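Local coordinates for L-lysine 6-oxidase (Marinomonas mediterranea, PDB 3WEU), which oxidises the epsilon-amino group of L-lysine with its cysteine tryptophylquinone cofactor, releasing hydrogen peroxide that makes the enzyme antibacterial, at residues Ala2-Ser8 and Glu238-Ala242; Ala94-Arg100 and Arg117-Asn123; Gln533-Ser539 and Val560-Val566. All coordinates share one frame; numbering follows the deposited sequence.

In the fold
Contacts 1 and 2 belong to the N-terminal part of the chain and contact 3 to an arm in its C-terminal part. Contact 1 joins two strands 230 residues apart in sequence; the loop of contact 2 comes between them in the chain, its centre about 34 Å from that of contact 1. Contact 3 lies on the other side of the chain's centre from contact 1, about 65 Å away centre to centre, and about 37 Å from contact 2. None touches another. The arm arises between C516 and W581, the cross-linked residues of the cofactor, and reaches the second subunit. Contact 2 holds a sulfate, probably from the crystallisation liquor.

Contact 1 of 3, residues Ala2-Ser8 and Glu238-Ala242; sequences ALSVHPS and ETSTA
S240 turns its hydroxyl toward the backbone of residues 2-8, with OG 3.2 Å from L3 O. A hydrogen bond here is not settled, since the single proton of S240 has another acceptor within reach. With OG anti to the backbone N (chi1 169°), the hydroxyl is held over the gap, also close to S4 CA and V5 CG2. The side chain of L3 crosses E238 at a slant, its CD1 methyl 3.6 Å from E238 CB. Further along, V5 CG1 meets A242 CB at 3.8 Å, a small apolar patch. The same A242 methyl lies close to the carbonyl oxygens of P7 and S8, where the chain bends after the cis peptide bond that precedes P7.

Two waters fill the gap between the parallel backbones. One accepts from L3 N at 2.8 Å and donates to T239 O; the other accepts from V5 N and donates to T241 O at 2.8 Å, with S240 OG 2.6 Å from it. They stand where direct N-H...O bonds would join closely paired strands, between segments whose axes are 5.9 Å apart and 35° from parallel. Direct pairing begins at S8, which bonds to W243 through the backbone.

Neighbouring strands position both partners. S4 and H6 pair with F66 and K64 of strand 58-66, while E238 and S240 pair with V230 and C228 of strand 223-232. L3 packs on V230 and Y232, and the Y232 hydroxyl is hydrogen-bonded to E238 OE1. Beyond P7, S8 OG is bonded to Y467 O. Strands 4-13 and 237-247 are thus parallel neighbours, bridged here by waters, that link two antiparallel pairs within the mixed sheet of the N-terminal, E-set-related region.

Contact 2 of 3, residues Ala94-Arg100 and Arg117-Asn123; sequences AAWYEFR and RGVPWRN. With SO4 (sulfate ion), chain C.
Y97 and W121 stack face to face at the heart of an aromatic cluster, their six-membered rings 3.8 Å apart between centroids and the planes tilted by only 15°. W121 also turns its edge toward the face of W96 in an offset edge-to-face pair, the planes at 78°. The Y97 CB atom rests on V119 CG1, and the Y97 ring stacks with Y114 as well.

Around this cluster a single beta bridge, Y97 with W121, closes the long loop after strand 80-91. E98 N donates to P120 O at 2.9 Å and R122 N to W96 O at 2.8 Å. N123 ND2 reaches A94 O in the amide plane and on a carbonyl lone pair, while N123 OD1 is held by D216 N.

At the polar edge the R100 guanidinium lies with one face against P120 CD, 3.4 Å from R100 CZ, and a water joins R100 NH1 to R117 O. The R122 guanidinium has Y97 O over one face and uses its edge for the sulfate: R122 NE donates to O2, and R122 NH2 shares O4 with F99 N, whose nearly straight bond to that oxygen is 2.8 Å long.

Contact 3 of 3, residues Gln533-Ser539 and Val560-Val566; sequences QTETVTS and VSATKNV
Strands 533-539 and 560-566 run antiparallel, E535, V537 and S539 forming hydrogen-bonded pairs with N565, T563 and S561, and T534, T536 and T538 non-hydrogen-bonded pairs with V566, K564 and A562; the axes approach to 4.7 Å at 171°. Each hydrogen-bonded pair exchanges two N-H...O bonds, such as the nearly straight one of 2.8 Å from S539 N to S561 O. CA-H...O contacts lie between them, the shortest from A562 CA to V537 O at 3.1 Å.

On one face three threonines line up and meet the aliphatic parts of their neighbours. The T534 CG2 methyl touches K564 CG at 3.8 Å, while T534 OG1 lies beside V566 CG1. T536 runs alongside K564 and presents OG1 to the same CG atom, so K564 CG sits against both threonines before the chain bends at chi3 and chi4 and leads its ammonium end away. T538 reaches diagonally, its CG2 methyl 3.9 Å from V560 CG1; anti to the threonine's own N, this methyl lies on the side of V560.

The other face carries E535, V537, S539, S561, T563 and N565. T563 has its hydroxyl between the backbone N and the carbonyl carbon (chi1 67°), which brings OG1 to within 3.7 Å of V537 CB. A water donates to E535 O and lies 2.8 Å from T563 OG1.

The two long strands, 530-543 and 557-571, make a sheet of their own, a beta-ribbon arm about 40 Å from the chain's centre at this point. Instead of a further strand of its own chain, the second subunit borders strand 560-566: K564 makes backbone hydrogen bonds with it, while its N682 and K685 pack on T563 and S561.

Contact 1 of 3, residues Ala2-Ser8 and Glu238-Ala242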
loop_
_atom_site.group_PDB
_atom_site.type_symbol
_atom_site.label_atom_id
_atom_site.label_comp_id
_atom_site.label_asym_id
_atom_site.label_seq_id
_atom_site.Cartn_x
_atom_site.Cartn_y
_atom_site.Cartn_z
ATOM N N ALA A 2 18.691 7.083 -57.075
ATOM C CA ALA A 2 17.971 7.013 -55.793
ATOM C C ALA A 2 19.057 6.880 -54.676
ATOM O O ALA A 2 20.095 6.263 -54.897
ATOM C CB ALA A 2 17.035 5.835 -55.813
ATOM N N LEU A 3 18.854 7.500 -53.516
ATOM C CA LEU A 3 19.842 7.362 -52.407
ATOM C C LEU A 3 19.375 6.242 -51.470
ATOM O O LEU A 3 18.215 5.949 -51.482
ATOM C CB LEU A 3 19.802 8.598 -51.620
ATOM C CG LEU A 3 20.128 9.883 -52.320
ATOM C CD1 LEU A 3 19.873 11.000 -51.331
ATOM C CD2 LEU A 3 21.563 9.853 -52.776
ATOM N N SER A 4 20.219 5.674 -50.604
ATOM C CA SER A 4 19.672 4.810 -49.558
ATOM C C SER A 4 20.374 5.219 -48.286
ATOM O O SER A 4 21.498 5.688 -48.303
ATOM C CB SER A 4 19.870 3.344 -49.951
ATOM O OG SER A 4 21.229 3.158 -49.910
ATOM N N VAL A 5 19.652 5.140 -47.191
ATOM C CA VAL A 5 20.191 5.413 -45.866
ATOM C C VAL A 5 20.342 4.074 -45.131
ATOM O O VAL A 5 19.492 3.177 -45.245
ATOM C CB VAL A 5 19.233 6.317 -45.119
ATOM C CG1 VAL A 5 19.583 6.481 -43.634
ATOM C CG2 VAL A 5 19.109 7.664 -45.831
ATOM N N HIS A 6 21.467 3.918 -44.480
ATOM C CA HIS A 6 21.693 2.746 -43.639
ATOM C C HIS A 6 22.229 3.160 -42.268
ATOM O O HIS A 6 23.050 4.100 -42.164
ATOM C CB HIS A 6 22.629 1.773 -44.291
ATOM C CG HIS A 6 22.122 1.240 -45.584
ATOM N ND1 HIS A 6 21.111 0.306 -45.650
ATOM C CD2 HIS A 6 22.487 1.501 -46.873
ATOM C CE1 HIS A 6 20.835 0.059 -46.925
ATOM N NE2 HIS A 6 21.673 0.755 -47.681
ATOM N N PRO A 7 21.854 2.424 -41.226
ATOM C CA PRO A 7 20.938 1.254 -41.284
ATOM C C PRO A 7 19.463 1.671 -41.598
ATOM O O PRO A 7 19.045 2.786 -41.348
ATOM C CB PRO A 7 20.960 0.734 -39.832
ATOM C CG PRO A 7 21.223 1.951 -39.006
ATOM C CD PRO A 7 22.270 2.726 -39.841
ATOM N N SER A 8 18.687 0.746 -42.129
ATOM C CA SER A 8 17.237 0.981 -42.329
ATOM C C SER A 8 16.467 1.180 -41.015
ATOM O O SER A 8 15.463 1.957 -40.958
ATOM C CB SER A 8 16.671 -0.174 -43.167
ATOM O OG SER A 8 16.663 -1.355 -42.413
ATOM N N GLU A 238 18.027 15.075 -53.527
ATOM C CA GLU A 238 17.341 13.781 -53.346
ATOM C C GLU A 238 17.106 13.522 -51.897
ATOM O O GLU A 238 17.851 14.009 -51.028
ATOM C CB GLU A 238 18.145 12.654 -53.994
ATOM C CG GLU A 238 18.161 12.759 -55.490
ATOM C CD GLU A 238 19.010 11.673 -56.109
ATOM O OE1 GLU A 238 20.214 11.742 -55.958
ATOM O OE2 GLU A 238 18.442 10.780 -56.751
ATOM N N THR A 239 16.059 12.743 -51.622
ATOM C CA THR A 239 15.645 12.467 -50.272
ATOM C C THR A 239 15.532 10.948 -50.100
ATOM O O THR A 239 15.133 10.236 -51.030
ATOM C CB THR A 239 14.298 13.130 -49.998
ATOM O OG1 THR A 239 14.461 14.553 -50.071
ATOM C CG2 THR A 239 13.776 12.756 -48.620
ATOM N N SER A 240 15.894 10.451 -48.924
ATOM C CA SER A 240 15.711 9.017 -48.657
ATOM C C SER A 240 15.448 8.886 -47.155
ATOM O O SER A 240 15.644 9.855 -46.389
ATOM C CB SER A 240 16.931 8.268 -49.172
ATOM O OG SER A 240 16.939 6.928 -48.737
ATOM N N THR A 241 14.909 7.745 -46.722
ATOM C CA THR A 241 14.344 7.653 -45.368
ATOM C C THR A 241 14.750 6.315 -44.693
ATOM O O THR A 241 15.154 5.342 -45.396
ATOM C CB THR A 241 12.823 7.710 -45.357
ATOM O OG1 THR A 241 12.367 6.712 -46.256
ATOM C CG2 THR A 241 12.297 9.097 -45.767
ATOM N N ALA A 242 14.592 6.300 -43.366
ATOM C CA ALA A 242 14.843 5.154 -42.524
ATOM C C ALA A 242 14.034 5.356 -41.286
ATOM O O ALA A 242 13.176 6.268 -41.229
ATOM C CB ALA A 242 16.362 5.060 -42.204
HETATM O O HOH W 1 20.413 8.778 -57.086
HETATM O O HOH W 2 16.602 9.066 -53.285
HETATM O O HOH W 3 16.823 4.626 -47.527
#

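Contact 2 of 3, residues Ala94-Arg100 and Arg117-Asn123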
loop_
_atom_site.group_PDB
_atom_site.type_symbol
_atom_site.label_atom_id
_atom_site.label_comp_id
_atom_site.label_asym_id
_atom_site.label_seq_id
_atom_site.Cartn_x
_atom_site.Cartn_y
_atom_site.Cartn_z
ATOM N N ALA A 94 1.977 5.843 -23.466
ATOM C CA ALA A 94 0.905 6.233 -22.531
ATOM C C ALA A 94 -0.480 6.346 -23.229
ATOM O O ALA A 94 -1.502 6.298 -22.578
ATOM C CB ALA A 94 1.241 7.501 -21.772
ATOM N N ALA A 95 -0.466 6.468 -24.524
ATOM C CA ALA A 95 -1.645 6.595 -25.348
ATOM C C ALA A 95 -2.114 5.282 -25.956
ATOM O O ALA A 95 -3.185 5.247 -26.556
ATOM C CB ALA A 95 -1.323 7.565 -26.460
ATOM N N TRP A 96 -1.343 4.188 -25.794
ATOM C CA TRP A 96 -1.707 2.937 -26.400
ATOM C C TRP A 96 -2.519 2.030 -25.473
ATOM O O TRP A 96 -2.907 2.378 -24.334
ATOM C CB TRP A 96 -0.462 2.237 -26.996
ATOM C CG TRP A 96 -0.810 1.225 -28.162
ATOM C CD1 TRP A 96 -0.541 -0.106 -28.202
ATOM C CD2 TRP A 96 -1.512 1.526 -29.368
ATOM N NE1 TRP A 96 -0.984 -0.651 -29.342
ATOM C CE2 TRP A 96 -1.624 0.323 -30.077
ATOM C CE3 TRP A 96 -2.095 2.697 -29.897
ATOM C CZ2 TRP A 96 -2.262 0.241 -31.300
ATOM C CZ3 TRP A 96 -2.763 2.618 -31.095
ATOM C CH2 TRP A 96 -2.814 1.401 -31.808
ATOM N N TYR A 97 -2.793 0.851 -25.996
ATOM C CA TYR A 97 -3.460 -0.197 -25.237
ATOM C C TYR A 97 -2.576 -0.828 -24.186
ATOM O O TYR A 97 -1.366 -0.912 -24.337
ATOM C CB TYR A 97 -3.887 -1.312 -26.185
ATOM C CG TYR A 97 -4.876 -0.895 -27.221
ATOM C CD1 TYR A 97 -6.252 -0.852 -26.897
ATOM C CD2 TYR A 97 -4.511 -0.634 -28.506
ATOM C CE1 TYR A 97 -7.204 -0.504 -27.826
ATOM C CE2 TYR A 97 -5.490 -0.274 -29.453
ATOM C CZ TYR A 97 -6.828 -0.215 -29.061
ATOM O OH TYR A 97 -7.795 0.070 -29.880
ATOM N N GLU A 98 -3.199 -1.329 -23.142
ATOM C CA GLU A 98 -2.531 -2.159 -22.163
ATOM C C GLU A 98 -1.972 -3.428 -22.889
ATOM O O GLU A 98 -2.634 -3.955 -23.801
ATOM C CB GLU A 98 -3.546 -2.571 -21.078
ATOM C CG GLU A 98 -3.871 -1.466 -20.078
ATOM C CD GLU A 98 -4.634 -1.967 -18.842
ATOM O OE1 GLU A 98 -5.028 -3.164 -18.761
ATOM O OE2 GLU A 98 -4.816 -1.134 -17.915
ATOM N N PHE A 99 -0.793 -3.904 -22.480
ATOM C CA PHE A 99 -0.255 -5.095 -23.084
ATOM C C PHE A 99 -0.926 -6.353 -22.504
ATOM O O PHE A 99 -0.943 -6.599 -21.310
ATOM C CB PHE A 99 1.278 -5.188 -22.944
ATOM C CG PHE A 99 1.849 -6.345 -23.758
ATOM C CD1 PHE A 99 1.932 -6.256 -25.140
ATOM C CD2 PHE A 99 2.212 -7.519 -23.129
ATOM C CE1 PHE A 99 2.397 -7.301 -25.889
ATOM C CE2 PHE A 99 2.659 -8.577 -23.900
ATOM C CZ PHE A 99 2.771 -8.452 -25.251
ATOM N N ARG A 100 -1.552 -7.112 -23.400
ATOM C CA ARG A 100 -2.147 -8.387 -23.115
ATOM C C ARG A 100 -1.679 -9.503 -24.033
ATOM O O ARG A 100 -2.491 -10.090 -24.810
ATOM C CB ARG A 100 -3.657 -8.230 -23.232
ATOM C CG ARG A 100 -4.190 -7.482 -22.015
ATOM C CD ARG A 100 -5.691 -7.481 -22.104
ATOM N NE ARG A 100 -6.341 -6.893 -20.929
ATOM C CZ ARG A 100 -7.660 -6.910 -20.727
ATOM N NH1 ARG A 100 -8.484 -7.416 -21.638
ATOM N NH2 ARG A 100 -8.145 -6.388 -19.604
ATOM N N ARG A 117 -11.007 -8.017 -28.928
ATOM C CA ARG A 117 -10.590 -8.644 -27.701
ATOM C C ARG A 117 -10.888 -7.812 -26.490
ATOM O O ARG A 117 -10.546 -8.195 -25.370
ATOM C CB ARG A 117 -9.070 -8.958 -27.757
ATOM C CG ARG A 117 -8.666 -9.953 -28.828
ATOM C CD ARG A 117 -9.477 -11.201 -28.780
ATOM N NE ARG A 117 -8.750 -12.355 -29.210
ATOM C CZ ARG A 117 -9.248 -13.578 -29.138
ATOM N NH1 ARG A 117 -10.522 -13.712 -28.885
ATOM N NH2 ARG A 117 -8.510 -14.638 -29.429
ATOM N N GLY A 118 -11.496 -6.644 -26.676
ATOM C CA GLY A 118 -11.821 -5.811 -25.539
ATOM C C GLY A 118 -10.614 -5.249 -24.789
ATOM O O GLY A 118 -10.679 -4.988 -23.586
ATOM N N VAL A 119 -9.486 -5.076 -25.468
ATOM C CA VAL A 119 -8.305 -4.609 -24.730
ATOM C C VAL A 119 -8.479 -3.151 -24.274
ATOM O O VAL A 119 -8.772 -2.307 -25.053
ATOM C CB VAL A 119 -7.023 -4.734 -25.571
ATOM C CG1 VAL A 119 -5.788 -4.412 -24.730
ATOM C CG2 VAL A 119 -6.878 -6.138 -26.079
ATOM N N PRO A 120 -8.244 -2.863 -23.019
ATOM C CA PRO A 120 -8.397 -1.470 -22.628
ATOM C C PRO A 120 -7.250 -0.532 -22.980
ATOM O O PRO A 120 -6.072 -0.960 -23.122
ATOM C CB PRO A 120 -8.544 -1.529 -21.120
ATOM C CG PRO A 120 -7.953 -2.786 -20.695
ATOM C CD PRO A 120 -7.946 -3.740 -21.885
ATOM N N TRP A 121 -7.573 0.751 -23.063
ATOM C CA TRP A 121 -6.584 1.769 -23.323
ATOM C C TRP A 121 -5.867 1.999 -22.053
ATOM O O TRP A 121 -6.494 1.941 -20.996
ATOM C CB TRP A 121 -7.265 3.093 -23.714
ATOM C CG TRP A 121 -7.856 3.094 -25.033
ATOM C CD1 TRP A 121 -9.191 3.056 -25.315
ATOM C CD2 TRP A 121 -7.172 3.062 -26.308
ATOM N NE1 TRP A 121 -9.382 3.039 -26.687
ATOM C CE2 TRP A 121 -8.158 3.080 -27.316
ATOM C CE3 TRP A 121 -5.832 3.072 -26.692
ATOM C CZ2 TRP A 121 -7.840 3.057 -28.700
ATOM C CZ3 TRP A 121 -5.514 3.076 -28.077
ATOM C CH2 TRP A 121 -6.512 3.107 -29.055
ATOM N N ARG A 122 -4.549 2.277 -22.100
ATOM C CA ARG A 122 -3.878 2.859 -20.965
ATOM C C ARG A 122 -4.484 4.253 -20.648
ATOM O O ARG A 122 -4.975 4.889 -21.546
ATOM C CB ARG A 122 -2.387 2.989 -21.220
ATOM C CG ARG A 122 -1.681 1.636 -21.205
ATOM C CD ARG A 122 -0.322 1.773 -21.935
ATOM N NE ARG A 122 0.456 0.534 -21.817
ATOM C CZ ARG A 122 1.417 0.178 -22.662
ATOM N NH1 ARG A 122 1.842 1.031 -23.621
ATOM N NH2 ARG A 122 2.044 -0.990 -22.452
ATOM N N ASN A 123 -4.451 4.669 -19.389
ATOM C CA ASN A 123 -5.002 5.996 -18.977
ATOM C C ASN A 123 -6.439 6.136 -19.524
ATOM O O ASN A 123 -6.794 7.079 -20.266
ATOM C CB ASN A 123 -4.121 7.088 -19.487
ATOM C CG ASN A 123 -2.728 7.006 -18.832
ATOM O OD1 ASN A 123 -2.584 7.196 -17.648
ATOM N ND2 ASN A 123 -1.709 6.687 -19.640
HETATM S S SO4 C . 0.082 -2.093 -19.204
HETATM O O1 SO4 C . -1.267 -2.676 -18.860
HETATM O O2 SO4 C . -0.160 -0.589 -19.203
HETATM O O3 SO4 C . 1.079 -2.402 -18.115
HETATM O O4 SO4 C . 0.688 -2.632 -20.501
HETATM O O HOH W 4 -6.299 1.137 -18.569
HETATM O O HOH W 5 -8.060 -8.931 -24.116
HETATM O O HOH W 6 -11.189 -8.434 -22.652
#

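Contact 3 of 3, residues Gln533-Ser539 and Val560-Val566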
loop_
_atom_site.group_PDB
_atom_site.type_symbol
_atom_site.label_atom_id
_atom_site.label_comp_id
_atom_site.label_asym_id
_atom_site.label_seq_id
_atom_site.Cartn_x
_atom_site.Cartn_y
_atom_site.Cartn_z
ATOM N N GLN A 533 -5.721 -21.705 -7.515
ATOM C CA GLN A 533 -5.283 -22.776 -6.728
ATOM C C GLN A 533 -5.780 -22.571 -5.301
ATOM O O GLN A 533 -5.628 -21.460 -4.738
ATOM C CB GLN A 533 -3.795 -22.861 -6.769
ATOM C CG GLN A 533 -3.179 -23.970 -5.938
ATOM C CD GLN A 533 -1.677 -24.008 -6.072
ATOM O OE1 GLN A 533 -1.077 -24.607 -7.007
ATOM N NE2 GLN A 533 -1.039 -23.362 -5.114
ATOM N N THR A 534 -6.344 -23.626 -4.733
ATOM C CA THR A 534 -6.818 -23.586 -3.343
ATOM C C THR A 534 -6.055 -24.605 -2.608
ATOM O O THR A 534 -6.110 -25.830 -2.936
ATOM C CB THR A 534 -8.333 -23.791 -3.240
ATOM O OG1 THR A 534 -8.991 -22.761 -3.987
ATOM C CG2 THR A 534 -8.856 -23.729 -1.768
ATOM N N GLU A 535 -5.335 -24.139 -1.579
ATOM C CA GLU A 535 -4.546 -24.992 -0.708
ATOM C C GLU A 535 -5.229 -24.974 0.677
ATOM O O GLU A 535 -5.309 -23.909 1.301
ATOM C CB GLU A 535 -3.111 -24.491 -0.548
ATOM C CG GLU A 535 -2.281 -25.491 0.264
ATOM C CD GLU A 535 -0.918 -24.965 0.737
ATOM O OE1 GLU A 535 -0.535 -23.861 0.370
ATOM O OE2 GLU A 535 -0.236 -25.689 1.504
ATOM N N THR A 536 -5.783 -26.100 1.083
ATOM C CA THR A 536 -6.465 -26.237 2.400
ATOM C C THR A 536 -5.628 -27.131 3.272
ATOM O O THR A 536 -5.316 -28.257 2.900
ATOM C CB THR A 536 -7.858 -26.818 2.226
ATOM O OG1 THR A 536 -8.548 -25.997 1.270
ATOM C CG2 THR A 536 -8.649 -26.795 3.546
ATOM N N VAL A 537 -5.229 -26.635 4.453
ATOM C CA VAL A 537 -4.429 -27.400 5.364
ATOM C C VAL A 537 -5.254 -27.593 6.626
ATOM O O VAL A 537 -5.605 -26.625 7.276
ATOM C CB VAL A 537 -3.118 -26.697 5.708
ATOM C CG1 VAL A 537 -2.315 -27.577 6.668
ATOM C CG2 VAL A 537 -2.268 -26.473 4.458
ATOM N N THR A 538 -5.628 -28.835 6.908
ATOM C CA THR A 538 -6.429 -29.171 8.063
ATOM C C THR A 538 -5.542 -29.896 9.062
ATOM O O THR A 538 -4.964 -30.922 8.725
ATOM C CB THR A 538 -7.567 -30.062 7.663
ATOM O OG1 THR A 538 -8.346 -29.367 6.700
ATOM C CG2 THR A 538 -8.444 -30.376 8.879
ATOM N N SER A 539 -5.434 -29.342 10.278
ATOM C CA SER A 539 -4.468 -29.813 11.276
ATOM C C SER A 539 -5.166 -30.153 12.584
ATOM O O SER A 539 -5.915 -29.340 13.100
ATOM C CB SER A 539 -3.448 -28.748 11.562
ATOM O OG SER A 539 -2.692 -28.410 10.425
ATOM N N VAL A 560 -8.852 -28.945 16.353
ATOM C CA VAL A 560 -8.628 -28.959 14.916
ATOM C C VAL A 560 -8.727 -27.522 14.457
ATOM O O VAL A 560 -9.515 -26.741 14.967
ATOM C CB VAL A 560 -9.684 -29.820 14.181
ATOM C CG1 VAL A 560 -9.407 -29.829 12.657
ATOM C CG2 VAL A 560 -9.699 -31.243 14.724
ATOM N N SER A 561 -7.888 -27.170 13.506
ATOM C CA SER A 561 -7.718 -25.843 12.992
ATOM C C SER A 561 -7.554 -26.085 11.448
ATOM O O SER A 561 -7.122 -27.185 11.052
ATOM C CB SER A 561 -6.378 -25.329 13.528
ATOM O OG SER A 561 -6.347 -23.936 13.511
ATOM N N ALA A 562 -7.865 -25.090 10.625
ATOM C CA ALA A 562 -7.653 -25.177 9.171
ATOM C C ALA A 562 -7.298 -23.824 8.622
ATOM O O ALA A 562 -7.658 -22.751 9.204
ATOM C CB ALA A 562 -8.853 -25.741 8.446
ATOM N N THR A 563 -6.487 -23.863 7.559
ATOM C CA THR A 563 -6.194 -22.664 6.818
ATOM C C THR A 563 -6.585 -22.954 5.357
ATOM O O THR A 563 -6.522 -24.123 4.913
ATOM C CB THR A 563 -4.737 -22.225 6.924
ATOM O OG1 THR A 563 -3.937 -23.179 6.269
ATOM C CG2 THR A 563 -4.254 -22.078 8.406
ATOM N N LYS A 564 -7.045 -21.912 4.692
ATOM C CA LYS A 564 -7.470 -21.964 3.294
ATOM C C LYS A 564 -6.817 -20.838 2.573
ATOM O O LYS A 564 -7.095 -19.673 2.809
ATOM C CB LYS A 564 -8.966 -21.929 3.136
ATOM C CG LYS A 564 -9.405 -22.436 1.740
ATOM C CD LYS A 564 -10.910 -22.399 1.466
ATOM C CE LYS A 564 -11.457 -21.025 1.806
ATOM N NZ LYS A 564 -12.561 -20.533 0.944
ATOM N N ASN A 565 -5.853 -21.172 1.729
ATOM C CA ASN A 565 -5.224 -20.145 0.894
ATOM C C ASN A 565 -5.626 -20.251 -0.579
ATOM O O ASN A 565 -5.373 -21.284 -1.218
ATOM C CB ASN A 565 -3.719 -20.256 1.003
ATOM C CG ASN A 565 -3.058 -18.898 1.012
ATOM O OD1 ASN A 565 -3.070 -18.241 2.049
ATOM N ND2 ASN A 565 -2.512 -18.450 -0.132
ATOM N N VAL A 566 -6.236 -19.212 -1.109
ATOM C CA VAL A 566 -6.628 -19.174 -2.476
ATOM C C VAL A 566 -5.755 -18.199 -3.264
ATOM O O VAL A 566 -5.543 -17.083 -2.845
ATOM C CB VAL A 566 -8.100 -18.788 -2.586
ATOM C CG1 VAL A 566 -8.573 -18.947 -4.017
ATOM C CG2 VAL A 566 -8.922 -19.639 -1.633
HETATM O O HOH W 7 -2.835 -21.553 -3.017
HETATM O O HOH W 8 -3.628 -23.101 3.496
#